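Local coordinates for protein arabinan endo-1,5-alpha-l-arabinosidase A (Cellvibrio cellulosa, PDB 1GYH) that hydrolyses the alpha-1,5-linked arabinofuranosyl chains of arabinan in plant cell walls, releasing almost exclusively arabinotriose, at residues 9-14 and 20-25; 26-31 and 65-70; 40-45 and 100-105. All blocks are in the same frame, centred on the assembly; numbering follows the deposited sequence.

Interaction 1 of 3, residues 9-14 and 20-25; sequences DPVMTR and YLFSTG
The F22 ring has the carbonyl oxygen V11 O at its edge, in the ring plane, while T13 CG2 comes up obliquely, 4.5 Å from F22 CE1; the Y20 ring likewise has T13 O at its edge. Both rings belong to an antiparallel beta hairpin, strands 11-15 and 18-23, at the inner end of one blade of this five-bladed propeller. V11 with F22 and T13 with Y20 are hydrogen-bonded pairs, M12 with L21 the non-hydrogen-bonded pair between them. Of the four bonds, Y20 N to T13 O is the shortest at 2.9 Å. The longest, V11 N to F22 O, is 3.2 Å.

V11, T13, Y20 and F22 point to one face of the hairpin, and V11, T13 and F22 meet I69 of strand 63-72 there; branched and aromatic residues suit this buried layer. V11 CG2, held between the backbone N and the carbonyl carbon, lies 3.7 Å from F22 CB. On the opposite face, that of M12 and L21, L21 CD1 lies 3.8 Å from P10 CB and 3.9 Å from M12 CG; one leucine methyl thus touches both the proline ring and the first methylene beyond M12 CB.

Ahead of the strand comes D9, probably the catalytic proton acceptor, in a left-handed backbone conformation (phi 68°). Its side chain lies close to H262, a likely calcium ligand. T24 helps to position the carboxylate: a hydroxyl suits this place because it accepts from A66 N while giving its own proton, across 2.7 Å, from T24 OG1 to the anti lone pair of D9 OD2.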
ATOM      1  N   ASP A   9       5.807   3.168  -2.923  1.00 13.12           N
ATOM      2  CA  ASP A   9       4.521   2.673  -2.433  1.00 13.81           C
ATOM      3  C   ASP A   9       3.576   2.302  -3.602  1.00 14.41           C
ATOM      4  O   ASP A   9       2.427   2.682  -3.582  1.00 14.94           O
ATOM      5  CB  ASP A   9       3.848   3.677  -1.446  1.00 14.90           C
ATOM      6  CG  ASP A   9       4.842   4.288  -0.445  1.00 15.64           C
ATOM      7  OD1 ASP A   9       5.649   3.508   0.161  1.00 14.72           O
ATOM      8  OD2 ASP A   9       4.886   5.529  -0.219  1.00 16.73           O
ATOM      9  N   PRO A  10       4.043   1.520  -4.582  1.00 15.05           N
ATOM     10  CA  PRO A  10       3.284   1.289  -5.825  1.00 15.50           C
ATOM     11  C   PRO A  10       2.098   0.345  -5.719  1.00 16.02           C
ATOM     12  O   PRO A  10       2.103  -0.608  -4.935  1.00 17.52           O
ATOM     13  CB  PRO A  10       4.322   0.711  -6.768  1.00 15.54           C
ATOM     14  CG  PRO A  10       5.162  -0.104  -5.861  1.00 16.08           C
ATOM     15  CD  PRO A  10       5.323   0.793  -4.593  1.00 15.54           C
ATOM     16  N   VAL A  11       1.076   0.679  -6.493  1.00 16.54           N
ATOM     17  CA  VAL A  11      -0.061  -0.190  -6.770  1.00 16.26           C
ATOM     18  C   VAL A  11      -0.379  -0.163  -8.282  1.00 15.23           C
ATOM     19  O   VAL A  11       0.053   0.745  -9.026  1.00 14.61           O
ATOM     20  CB  VAL A  11      -1.298   0.189  -5.958  1.00 16.49           C
ATOM     21  CG1 VAL A  11      -1.070  -0.044  -4.443  1.00 17.81           C
ATOM     22  CG2 VAL A  11      -1.750   1.642  -6.281  1.00 16.17           C
ATOM     23  N   MET A  12      -1.135  -1.166  -8.743  1.00 14.32           N
ATOM     24  CA  MET A  12      -1.395  -1.339 -10.189  1.00 13.48           C
ATOM     25  C   MET A  12      -2.781  -1.901 -10.426  1.00 13.22           C
ATOM     26  O   MET A  12      -3.362  -2.564  -9.550  1.00 14.14           O
ATOM     27  CB  MET A  12      -0.383  -2.305 -10.844  1.00 13.66           C
ATOM     28  CG  MET A  12       1.051  -1.810 -10.977  1.00 14.43           C
ATOM     29  SD  MET A  12       2.254  -3.002 -11.665  1.00 15.99           S
ATOM     30  CE  MET A  12       1.542  -3.402 -13.167  1.00 15.63           C
ATOM     31  N   THR A  13      -3.284  -1.644 -11.625  1.00 13.83           N
ATOM     32  CA  THR A  13      -4.517  -2.229 -12.146  1.00 14.31           C
ATOM     33  C   THR A  13      -4.521  -2.268 -13.673  1.00 14.10           C
ATOM     34  O   THR A  13      -3.726  -1.606 -14.316  1.00 14.37           O
ATOM     35  CB  THR A  13      -5.745  -1.500 -11.561  1.00 14.45           C
ATOM     36  OG1 THR A  13      -6.835  -2.413 -11.499  1.00 13.62           O
ATOM     37  CG2 THR A  13      -6.221  -0.291 -12.387  1.00 14.23           C
ATOM     38  N   ARG A  14      -5.437  -3.015 -14.259  1.00 13.90           N
ATOM     39  CA  ARG A  14      -5.547  -3.095 -15.708  1.00 13.69           C
ATOM     40  C   ARG A  14      -6.948  -2.672 -16.117  1.00 13.76           C
ATOM     41  O   ARG A  14      -7.938  -3.128 -15.528  1.00 13.71           O
ATOM     42  CB  ARG A  14      -5.269  -4.529 -16.212  1.00 13.98           C
ATOM     43  CG  ARG A  14      -5.314  -4.677 -17.724  1.00 15.30           C
ATOM     44  CD  ARG A  14      -4.861  -6.037 -18.370  0.50 16.89           C
ATOM     45  NE  ARG A  14      -4.167  -5.819 -19.667  0.50 19.67           N
ATOM     46  CZ  ARG A  14      -3.739  -6.787 -20.512  0.50 19.51           C
ATOM     47  NH1 ARG A  14      -3.946  -8.065 -20.246  0.50 20.86           N
ATOM     48  NH2 ARG A  14      -3.102  -6.468 -21.630  0.50 19.26           N
ATOM     49  N   TYR A  20      -1.954   0.352 -15.485  1.00 12.01           N
ATOM     50  CA  TYR A  20      -1.786   1.657 -14.831  1.00 13.97           C
ATOM     51  C   TYR A  20      -1.066   1.453 -13.523  1.00 13.18           C
ATOM     52  O   TYR A  20      -1.327   0.457 -12.793  1.00 14.53           O
ATOM     53  CB  TYR A  20      -3.111   2.382 -14.606  1.00 13.33           C
ATOM     54  CG  TYR A  20      -3.712   2.853 -15.896  1.00 13.90           C
ATOM     55  CD1 TYR A  20      -4.503   2.000 -16.662  1.00 11.68           C
ATOM     56  CD2 TYR A  20      -3.444   4.127 -16.409  1.00 11.34           C
ATOM     57  CE1 TYR A  20      -5.022   2.420 -17.848  1.00 14.04           C
ATOM     58  CE2 TYR A  20      -3.962   4.546 -17.617  1.00 14.38           C
ATOM     59  CZ  TYR A  20      -4.747   3.700 -18.338  1.00 13.38           C
ATOM     60  OH  TYR A  20      -5.262   4.074 -19.538  1.00 13.41           O
ATOM     61  N   LEU A  21      -0.164   2.393 -13.226  1.00 13.28           N
ATOM     62  CA  LEU A  21       0.681   2.341 -12.052  1.00 13.02           C
ATOM     63  C   LEU A  21       0.532   3.676 -11.275  1.00 13.49           C
ATOM     64  O   LEU A  21       0.548   4.774 -11.863  1.00 13.34           O
ATOM     65  CB  LEU A  21       2.123   2.138 -12.472  1.00 14.10           C
ATOM     66  CG  LEU A  21       3.282   2.386 -11.475  1.00 13.94           C
ATOM     67  CD1 LEU A  21       3.359   1.315 -10.375  1.00 13.47           C
ATOM     68  CD2 LEU A  21       4.605   2.437 -12.230  1.00 15.50           C
ATOM     69  N   PHE A  22       0.338   3.555  -9.978  1.00 13.26           N
ATOM     70  CA  PHE A  22       0.083   4.686  -9.086  1.00 13.22           C
ATOM     71  C   PHE A  22       1.169   4.714  -8.027  1.00 13.46           C
ATOM     72  O   PHE A  22       1.478   3.705  -7.393  1.00 13.41           O
ATOM     73  CB  PHE A  22      -1.289   4.603  -8.407  1.00 13.00           C
ATOM     74  CG  PHE A  22      -2.440   4.456  -9.345  1.00 14.05           C
ATOM     75  CD1 PHE A  22      -2.658   3.250 -10.041  1.00 15.55           C
ATOM     76  CD2 PHE A  22      -3.312   5.518  -9.571  1.00 14.86           C
ATOM     77  CE1 PHE A  22      -3.745   3.116 -10.897  1.00 16.37           C
ATOM     78  CE2 PHE A  22      -4.386   5.397 -10.482  1.00 15.44           C
ATOM     79  CZ  PHE A  22      -4.601   4.189 -11.143  1.00 15.26           C
ATOM     80  N   SER A  23       1.714   5.914  -7.781  1.00 13.80           N
ATOM     81  CA  SER A  23       2.807   6.105  -6.836  1.00 13.03           C
ATOM     82  C   SER A  23       2.531   7.303  -5.906  1.00 12.61           C
ATOM     83  O   SER A  23       1.856   8.285  -6.282  1.00 11.33           O
ATOM     84  CB  SER A  23       4.115   6.339  -7.609  1.00 13.34           C
ATOM     85  OG  SER A  23       5.219   6.674  -6.747  1.00 13.49           O
ATOM     86  N   THR A  24       3.054   7.202  -4.693  1.00 13.53           N
ATOM     87  CA  THR A  24       3.289   8.385  -3.854  1.00 12.89           C
ATOM     88  C   THR A  24       3.921   9.498  -4.690  1.00 12.99           C
ATOM     89  O   THR A  24       4.800   9.254  -5.508  1.00 13.71           O
ATOM     90  CB  THR A  24       4.213   7.990  -2.691  1.00 13.41           C
ATOM     91  OG1 THR A  24       3.479   7.155  -1.771  1.00 14.38           O
ATOM     92  CG2 THR A  24       4.687   9.249  -1.862  1.00 12.61           C
ATOM     93  N   GLY A  25       3.444  10.721  -4.511  1.00 13.61           N
ATOM     94  CA  GLY A  25       3.953  11.867  -5.254  1.00 13.54           C
ATOM     95  C   GLY A  25       2.921  12.998  -5.351  1.00 12.77           C
ATOM     96  O   GLY A  25       1.796  12.864  -4.859  1.00 12.45           O
TER

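Interaction 2 of 3, residues 26-31 and 65-70; sequences PGITIY and WAPDIY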
ATOM      1  N   PRO A  26       3.271  14.104  -5.992  1.00 12.83           N
ATOM      2  CA  PRO A  26       2.359  15.267  -6.076  1.00 12.93           C
ATOM      3  C   PRO A  26       1.002  14.908  -6.680  1.00 13.23           C
ATOM      4  O   PRO A  26       0.970  14.502  -7.832  1.00 13.83           O
ATOM      5  CB  PRO A  26       3.129  16.239  -6.971  1.00 13.03           C
ATOM      6  CG  PRO A  26       4.558  15.868  -6.730  1.00 14.08           C
ATOM      7  CD  PRO A  26       4.544  14.364  -6.684  1.00 12.99           C
ATOM      8  N   GLY A  27      -0.083  14.989  -5.913  1.00 12.81           N
ATOM      9  CA  GLY A  27      -1.415  14.690  -6.454  1.00 12.62           C
ATOM     10  C   GLY A  27      -1.692  13.192  -6.764  1.00 12.58           C
ATOM     11  O   GLY A  27      -2.755  12.887  -7.264  1.00 12.70           O
ATOM     12  N   ILE A  28      -0.785  12.304  -6.359  1.00 11.85           N
ATOM     13  CA  ILE A  28      -0.660  10.883  -6.778  1.00 12.84           C
ATOM     14  C   ILE A  28      -0.251  10.803  -8.260  1.00 12.69           C
ATOM     15  O   ILE A  28      -0.957  11.276  -9.127  1.00 12.23           O
ATOM     16  CB  ILE A  28      -1.894  10.055  -6.518  1.00 12.92           C
ATOM     17  CG1 ILE A  28      -2.218   9.905  -5.031  1.00 12.61           C
ATOM     18  CG2 ILE A  28      -1.727   8.619  -7.128  1.00 13.06           C
ATOM     19  CD1 ILE A  28      -1.207   9.190  -4.159  1.00 14.40           C
ATOM     20  N   THR A  29       0.927  10.248  -8.519  1.00 12.31           N
ATOM     21  CA  THR A  29       1.486  10.151  -9.867  1.00 12.78           C
ATOM     22  C   THR A  29       0.951   8.866 -10.534  1.00 12.60           C
ATOM     23  O   THR A  29       0.967   7.812  -9.915  1.00 11.26           O
ATOM     24  CB  THR A  29       3.014  10.081  -9.814  1.00 12.54           C
ATOM     25  OG1 THR A  29       3.581  11.137  -9.008  1.00 12.58           O
ATOM     26  CG2 THR A  29       3.593  10.299 -11.206  1.00 13.59           C
ATOM     27  N   ILE A  30       0.470   9.001 -11.768  1.00 13.34           N
ATOM     28  CA  ILE A  30      -0.089   7.892 -12.563  1.00 12.66           C
ATOM     29  C   ILE A  30       0.715   7.667 -13.859  1.00 13.16           C
ATOM     30  O   ILE A  30       0.948   8.604 -14.606  1.00 12.91           O
ATOM     31  CB  ILE A  30      -1.547   8.123 -12.925  1.00 12.43           C
ATOM     32  CG1 ILE A  30      -2.367   8.609 -11.722  1.00 13.22           C
ATOM     33  CG2 ILE A  30      -2.155   6.774 -13.550  1.00 11.88           C
ATOM     34  CD1 ILE A  30      -3.883   9.038 -12.082  1.00 13.12           C
ATOM     35  N   TYR A  31       1.126   6.401 -14.088  1.00 13.19           N
ATOM     36  CA  TYR A  31       1.733   5.950 -15.329  1.00 13.03           C
ATOM     37  C   TYR A  31       0.889   4.877 -16.025  1.00 13.18           C
ATOM     38  O   TYR A  31       0.086   4.203 -15.380  1.00 11.86           O
ATOM     39  CB  TYR A  31       3.090   5.339 -15.078  1.00 12.79           C
ATOM     40  CG  TYR A  31       4.048   6.209 -14.334  1.00 12.94           C
ATOM     41  CD1 TYR A  31       4.049   6.218 -12.948  1.00 14.60           C
ATOM     42  CD2 TYR A  31       4.953   7.031 -15.018  1.00 14.62           C
ATOM     43  CE1 TYR A  31       4.958   6.988 -12.230  1.00 14.79           C
ATOM     44  CE2 TYR A  31       5.884   7.825 -14.305  1.00 15.66           C
ATOM     45  CZ  TYR A  31       5.856   7.819 -12.927  1.00 14.69           C
ATOM     46  OH  TYR A  31       6.746   8.598 -12.207  1.00 18.40           O
ATOM     47  N   TRP A  65       0.361  10.318  -0.286  1.00 13.35           N
ATOM     48  CA  TRP A  65       1.116   9.095   0.003  1.00 14.03           C
ATOM     49  C   TRP A  65       0.267   7.821  -0.157  1.00 13.67           C
ATOM     50  O   TRP A  65      -0.929   7.824   0.158  1.00 14.18           O
ATOM     51  CB  TRP A  65       1.624   9.034   1.429  1.00 13.90           C
ATOM     52  CG  TRP A  65       2.503  10.187   1.999  1.00 14.81           C
ATOM     53  CD1 TRP A  65       3.010  11.270   1.366  1.00 15.87           C
ATOM     54  CD2 TRP A  65       2.917  10.277   3.357  1.00 13.44           C
ATOM     55  NE1 TRP A  65       3.716  12.044   2.260  1.00 15.87           N
ATOM     56  CE2 TRP A  65       3.678  11.436   3.496  1.00 16.34           C
ATOM     57  CE3 TRP A  65       2.710   9.474   4.478  1.00 15.24           C
ATOM     58  CZ2 TRP A  65       4.248  11.828   4.727  1.00 15.98           C
ATOM     59  CZ3 TRP A  65       3.295   9.857   5.729  1.00 15.61           C
ATOM     60  CH2 TRP A  65       4.040  11.029   5.824  1.00 16.08           C
ATOM     61  N   ALA A  66       0.945   6.756  -0.588  1.00 13.79           N
ATOM     62  CA  ALA A  66       0.497   5.344  -0.422  1.00 13.76           C
ATOM     63  C   ALA A  66      -0.899   5.063  -0.986  1.00 12.74           C
ATOM     64  O   ALA A  66      -1.830   4.671  -0.285  1.00 13.16           O
ATOM     65  CB  ALA A  66       0.622   4.942   1.074  1.00 14.26           C
ATOM     66  N   PRO A  67      -1.050   5.232  -2.291  1.00 13.18           N
ATOM     67  CA  PRO A  67      -2.346   5.059  -2.903  1.00 13.23           C
ATOM     68  C   PRO A  67      -2.771   3.551  -2.895  1.00 13.25           C
ATOM     69  O   PRO A  67      -1.917   2.641  -2.788  1.00 12.11           O
ATOM     70  CB  PRO A  67      -2.114   5.534  -4.339  1.00 13.47           C
ATOM     71  CG  PRO A  67      -0.669   5.299  -4.613  1.00 14.19           C
ATOM     72  CD  PRO A  67       0.004   5.533  -3.280  1.00 13.37           C
ATOM     73  N   ASP A  68      -4.073   3.320  -2.940  1.00 13.60           N
ATOM     74  CA  ASP A  68      -4.596   2.009  -3.366  1.00 14.02           C
ATOM     75  C   ASP A  68      -5.597   2.191  -4.482  1.00 14.44           C
ATOM     76  O   ASP A  68      -6.445   3.135  -4.444  1.00 14.20           O
ATOM     77  CB  ASP A  68      -5.217   1.202  -2.194  1.00 14.35           C
ATOM     78  CG  ASP A  68      -5.278  -0.309  -2.500  1.00 15.29           C
ATOM     79  OD1 ASP A  68      -4.290  -0.875  -3.017  1.00 16.71           O
ATOM     80  OD2 ASP A  68      -6.253  -1.013  -2.239  1.00 16.88           O
ATOM     81  N   ILE A  69      -5.504   1.318  -5.497  1.00 13.37           N
ATOM     82  CA  ILE A  69      -6.480   1.354  -6.602  1.00 13.34           C
ATOM     83  C   ILE A  69      -7.388   0.117  -6.520  1.00 13.19           C
ATOM     84  O   ILE A  69      -6.893  -1.009  -6.292  1.00 12.27           O
ATOM     85  CB  ILE A  69      -5.752   1.538  -7.976  1.00 14.20           C
ATOM     86  CG1 ILE A  69      -6.748   1.706  -9.120  1.00 14.30           C
ATOM     87  CG2 ILE A  69      -4.822   0.359  -8.306  1.00 16.07           C
ATOM     88  CD1 ILE A  69      -7.492   3.069  -9.105  1.00 16.16           C
ATOM     89  N   TYR A  70      -8.706   0.338  -6.663  1.00 13.33           N
ATOM     90  CA  TYR A  70      -9.704  -0.713  -6.527  1.00 13.60           C
ATOM     91  C   TYR A  70     -10.829  -0.511  -7.518  1.00 14.22           C
ATOM     92  O   TYR A  70     -11.425   0.565  -7.572  1.00 13.48           O
ATOM     93  CB  TYR A  70     -10.271  -0.726  -5.111  1.00 13.42           C
ATOM     94  CG  TYR A  70     -11.168  -1.924  -4.788  1.00 12.95           C
ATOM     95  CD1 TYR A  70     -10.625  -3.205  -4.585  1.00 13.30           C
ATOM     96  CD2 TYR A  70     -12.547  -1.764  -4.658  1.00 12.33           C
ATOM     97  CE1 TYR A  70     -11.451  -4.304  -4.303  1.00 13.81           C
ATOM     98  CE2 TYR A  70     -13.369  -2.839  -4.355  1.00 13.22           C
ATOM     99  CZ  TYR A  70     -12.820  -4.116  -4.177  1.00 13.08           C
ATOM    100  OH  TYR A  70     -13.672  -5.212  -3.901  1.00 15.70           O
TER
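W65 meets I28 through its backbone, with W65 N 4.3 Å from I28 CD1. Its side chain leaves in the other direction, where the indole meets the ring of F85; the W65 side chain also lies near H63, a probable substrate-binding residue. A66, in a left-handed backbone conformation (phi 55°), turns its methyl away from I28, onto S81. P67 then brings its ring round to I28 and carries the contact. The methyl I28 CD1 reaches P67 CB at 3.8 Å and lies 4.0 Å from both P67 CG and P67 CD, so it sits over one face of the ring, above its CB-CG-CD side; I28 CG2 adds a looser touch on P67 CB.

The pair joins two neighbouring blades of the propeller. P67 lies on strand 63-72 of one sheet, and I28 sits where the chain passes from the short strand 25-26, at the border of that sheet, into strand 29-33 of the other. I28 adopts a positive phi (67°), unusual for a beta-branched residue, and its side chain sets out toward P67. L78 of strand 75-82 packs on both partners. Beyond P67, D68 OD2 accepts from I132 N. I69 packs on F22, carrying the apolar layer between the blades further along the strand.

Interaction 3 of 3, residues 40-45 and 100-105; sequences RYSDRA and LNPASP
S42, in a classic beta bulge, faces P102, in a type I turn, at the outer side of two adjacent propeller blades. In strand 38-44, S42 and D43 both sit opposite I30, which makes the bulge; the loop between strands 90-97 and 110-118 supplies the turn, from N101 to S104, closed by S104 N on N101 O at 3.0 Å. The N101 side chain adds an Asx turn, its OD1 taking A103 N at 3.1 Å from above the carbonyl plane, 55° out of it. Proline suits the second position of such a turn, since its ring fixes phi near the -66° found at P102.

That ring is what S42 touches. With its hydroxyl anti to the backbone N (chi1 -173°), S42 sets OG beside the CG-CD bond of the pyrrolidine, 3.4 Å from P102 CG and 3.5 Å from P102 CD. L100 O is too far from S42 OG for a direct bond, at 4.2 Å, and a water closes the gap: it stands 2.8 Å from S42 OG and 2.8 Å from L100 O, to which it donates. Nearby, Y107 receives P102 against its side chain. A small hydroxyl side chain can thus meet an apolar ring and a solvent bridge at once; between these two segments the polar link runs through water, while the Y107 hydroxyl gives the loop a direct bond to D43 OD2.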
ATOM      1  N   ARG A  40       4.929   5.182 -19.566  1.00 15.06           N
ATOM      2  CA  ARG A  40       4.869   6.639 -19.787  1.00 15.51           C
ATOM      3  C   ARG A  40       4.049   7.355 -18.720  1.00 14.68           C
ATOM      4  O   ARG A  40       3.062   6.827 -18.180  1.00 13.34           O
ATOM      5  CB  ARG A  40       4.265   6.970 -21.131  1.00 17.55           C
ATOM      6  CG  ARG A  40       3.031   6.132 -21.479  1.00 23.64           C
ATOM      7  CD  ARG A  40       2.127   6.792 -22.543  1.00 31.78           C
ATOM      8  NE  ARG A  40       3.067   7.583 -23.314  1.00 36.17           N
ATOM      9  CZ  ARG A  40       3.872   7.114 -24.267  1.00 39.70           C
ATOM     10  NH1 ARG A  40       3.783   5.858 -24.727  1.00 41.34           N
ATOM     11  NH2 ARG A  40       4.757   7.941 -24.790  1.00 41.49           N
ATOM     12  N   TYR A  41       4.417   8.594 -18.439  1.00 14.39           N
ATOM     13  CA  TYR A  41       3.609   9.426 -17.533  1.00 13.91           C
ATOM     14  C   TYR A  41       2.212   9.584 -18.104  1.00 12.58           C
ATOM     15  O   TYR A  41       2.056   9.860 -19.277  1.00 11.38           O
ATOM     16  CB  TYR A  41       4.226  10.819 -17.399  1.00 14.48           C
ATOM     17  CG  TYR A  41       3.422  11.777 -16.549  1.00 13.74           C
ATOM     18  CD1 TYR A  41       3.410  11.660 -15.160  1.00 16.74           C
ATOM     19  CD2 TYR A  41       2.710  12.807 -17.118  1.00 15.33           C
ATOM     20  CE1 TYR A  41       2.682  12.557 -14.366  1.00 16.20           C
ATOM     21  CE2 TYR A  41       1.995  13.711 -16.331  1.00 15.64           C
ATOM     22  CZ  TYR A  41       1.989  13.579 -14.963  1.00 15.00           C
ATOM     23  OH  TYR A  41       1.281  14.474 -14.192  1.00 17.15           O
ATOM     24  N   SER A  42       1.210   9.386 -17.274  1.00 11.79           N
ATOM     25  CA  SER A  42      -0.194   9.528 -17.693  1.00 12.00           C
ATOM     26  C   SER A  42      -0.830  10.829 -17.175  1.00 11.46           C
ATOM     27  O   SER A  42      -1.362  11.608 -17.967  1.00 11.82           O
ATOM     28  CB  SER A  42      -1.052   8.318 -17.219  1.00 11.07           C
ATOM     29  OG  SER A  42      -2.375   8.400 -17.775  1.00 11.87           O
ATOM     30  N   ASP A  43      -0.820  11.013 -15.848  1.00 11.61           N
ATOM     31  CA  ASP A  43      -1.473  12.153 -15.177  1.00 12.68           C
ATOM     32  C   ASP A  43      -1.084  12.232 -13.687  1.00 12.49           C
ATOM     33  O   ASP A  43      -0.321  11.406 -13.184  1.00 13.31           O
ATOM     34  CB  ASP A  43      -3.011  11.975 -15.292  1.00 12.31           C
ATOM     35  CG  ASP A  43      -3.810  13.222 -15.077  1.00 13.04           C
ATOM     36  OD1 ASP A  43      -3.309  14.359 -15.170  1.00 14.86           O
ATOM     37  OD2 ASP A  43      -5.026  13.141 -14.855  1.00 14.94           O
ATOM     38  N   ARG A  44      -1.606  13.246 -12.992  1.00 12.05           N
ATOM     39  CA  ARG A  44      -1.684  13.248 -11.546  1.00 12.82           C
ATOM     40  C   ARG A  44      -3.138  13.364 -11.158  1.00 12.64           C
ATOM     41  O   ARG A  44      -3.889  14.103 -11.790  1.00 13.80           O
ATOM     42  CB  ARG A  44      -0.797  14.356 -10.939  1.00 13.26           C
ATOM     43  CG  ARG A  44      -1.044  15.754 -11.505  1.00 15.85           C
ATOM     44  CD  ARG A  44      -0.105  16.861 -10.995  1.00 14.93           C
ATOM     45  NE  ARG A  44      -0.394  17.231  -9.601  1.00 14.10           N
ATOM     46  CZ  ARG A  44       0.393  17.988  -8.824  1.00 16.23           C
ATOM     47  NH1 ARG A  44       1.513  18.510  -9.285  1.00 12.77           N
ATOM     48  NH2 ARG A  44       0.034  18.242  -7.577  1.00 16.77           N
ATOM     49  N   ALA A  45      -3.570  12.606 -10.156  1.00 12.01           N
ATOM     50  CA  ALA A  45      -4.988  12.554  -9.851  1.00 12.68           C
ATOM     51  C   ALA A  45      -5.553  13.916  -9.480  1.00 13.37           C
ATOM     52  O   ALA A  45      -6.585  14.326 -10.027  1.00 12.67           O
ATOM     53  CB  ALA A  45      -5.259  11.538  -8.753  1.00 14.21           C
ATOM     54  N   LEU A 100      -9.508   5.307 -16.708  1.00 13.59           N
ATOM     55  CA  LEU A 100      -8.113   5.661 -16.400  1.00 13.42           C
ATOM     56  C   LEU A 100      -7.364   6.294 -17.593  1.00 13.36           C
ATOM     57  O   LEU A 100      -6.247   6.750 -17.422  1.00 14.06           O
ATOM     58  CB  LEU A 100      -7.351   4.433 -15.895  1.00 14.04           C
ATOM     59  CG  LEU A 100      -7.835   3.855 -14.540  1.00 14.38           C
ATOM     60  CD1 LEU A 100      -6.923   2.743 -14.047  1.00 15.87           C
ATOM     61  CD2 LEU A 100      -7.982   4.955 -13.445  1.00 15.26           C
ATOM     62  N   ASN A 101      -7.970   6.290 -18.777  1.00 12.75           N
ATOM     63  CA  ASN A 101      -7.412   6.924 -19.978  1.00 13.41           C
ATOM     64  C   ASN A 101      -7.684   8.446 -19.991  1.00 13.59           C
ATOM     65  O   ASN A 101      -8.793   8.884 -20.171  1.00 13.37           O
ATOM     66  CB  ASN A 101      -8.013   6.280 -21.260  1.00 12.70           C
ATOM     67  CG  ASN A 101      -7.450   6.850 -22.543  1.00 13.78           C
ATOM     68  OD1 ASN A 101      -6.600   7.751 -22.543  1.00 12.80           O
ATOM     69  ND2 ASN A 101      -7.950   6.341 -23.675  1.00 12.87           N
ATOM     70  N   PRO A 102      -6.659   9.255 -19.848  1.00 15.49           N
ATOM     71  CA  PRO A 102      -6.859  10.720 -19.799  1.00 16.25           C
ATOM     72  C   PRO A 102      -7.375  11.405 -21.088  1.00 16.73           C
ATOM     73  O   PRO A 102      -7.873  12.534 -21.014  1.00 17.13           O
ATOM     74  CB  PRO A 102      -5.464  11.238 -19.367  1.00 17.23           C
ATOM     75  CG  PRO A 102      -4.482  10.173 -19.844  1.00 18.13           C
ATOM     76  CD  PRO A 102      -5.244   8.856 -19.703  1.00 15.68           C
ATOM     77  N   ALA A 103      -7.273  10.735 -22.241  1.00 16.60           N
ATOM     78  CA  ALA A 103      -7.835  11.206 -23.512  1.00 16.60           C
ATOM     79  C   ALA A 103      -9.323  10.903 -23.604  1.00 16.28           C
ATOM     80  O   ALA A 103     -10.017  11.460 -24.436  1.00 16.55           O
ATOM     81  CB  ALA A 103      -7.084  10.564 -24.721  1.00 16.64           C
ATOM     82  N   SER A 104      -9.843  10.061 -22.722  1.00 15.57           N
ATOM     83  CA  SER A 104     -11.258   9.709 -22.785  1.00 15.10           C
ATOM     84  C   SER A 104     -12.230  10.851 -22.410  1.00 15.78           C
ATOM     85  O   SER A 104     -12.000  11.583 -21.445  1.00 16.70           O
ATOM     86  CB  SER A 104     -11.525   8.480 -21.909  1.00 14.98           C
ATOM     87  OG  SER A 104     -12.910   8.247 -21.785  1.00 13.95           O
ATOM     88  N   PRO A 105     -13.332  10.989 -23.137  1.00 15.48           N
ATOM     89  CA  PRO A 105     -14.394  11.923 -22.739  1.00 14.87           C
ATOM     90  C   PRO A 105     -15.005  11.641 -21.352  1.00 14.61           C
ATOM     91  O   PRO A 105     -15.582  12.551 -20.757  1.00 13.17           O
ATOM     92  CB  PRO A 105     -15.442  11.793 -23.868  1.00 16.13           C
ATOM     93  CG  PRO A 105     -15.047  10.622 -24.685  1.00 15.76           C
ATOM     94  CD  PRO A 105     -13.642  10.285 -24.391  1.00 15.65           C
TER
HETATM   95  O   HOH W   1      -4.466   8.434 -15.969  1.00 25.36           O

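In the fold
Interaction 1 lies within one blade, whereas interactions 2 and 3 both tie that blade to the next. Strands 11-15, 18-23, 29-33 and 38-44 are successive members of the same sheet, so backbone bonds connect all three: L21 O with Y31 N, then I30 with S42 and D43. Burial falls outward. Interactions 1 and 2 are buried, centred about 9 and 10 Å from the chain's centre; interaction 3, about 21 Å out, is partly exposed. Their chemistry follows: sheet bonding and a probable catalytic carboxylate inside, mainly apolar contact at the inner blade junction, a water bridge at the outer one. L100 links the extremes, its CD1 packing on T13 and F22.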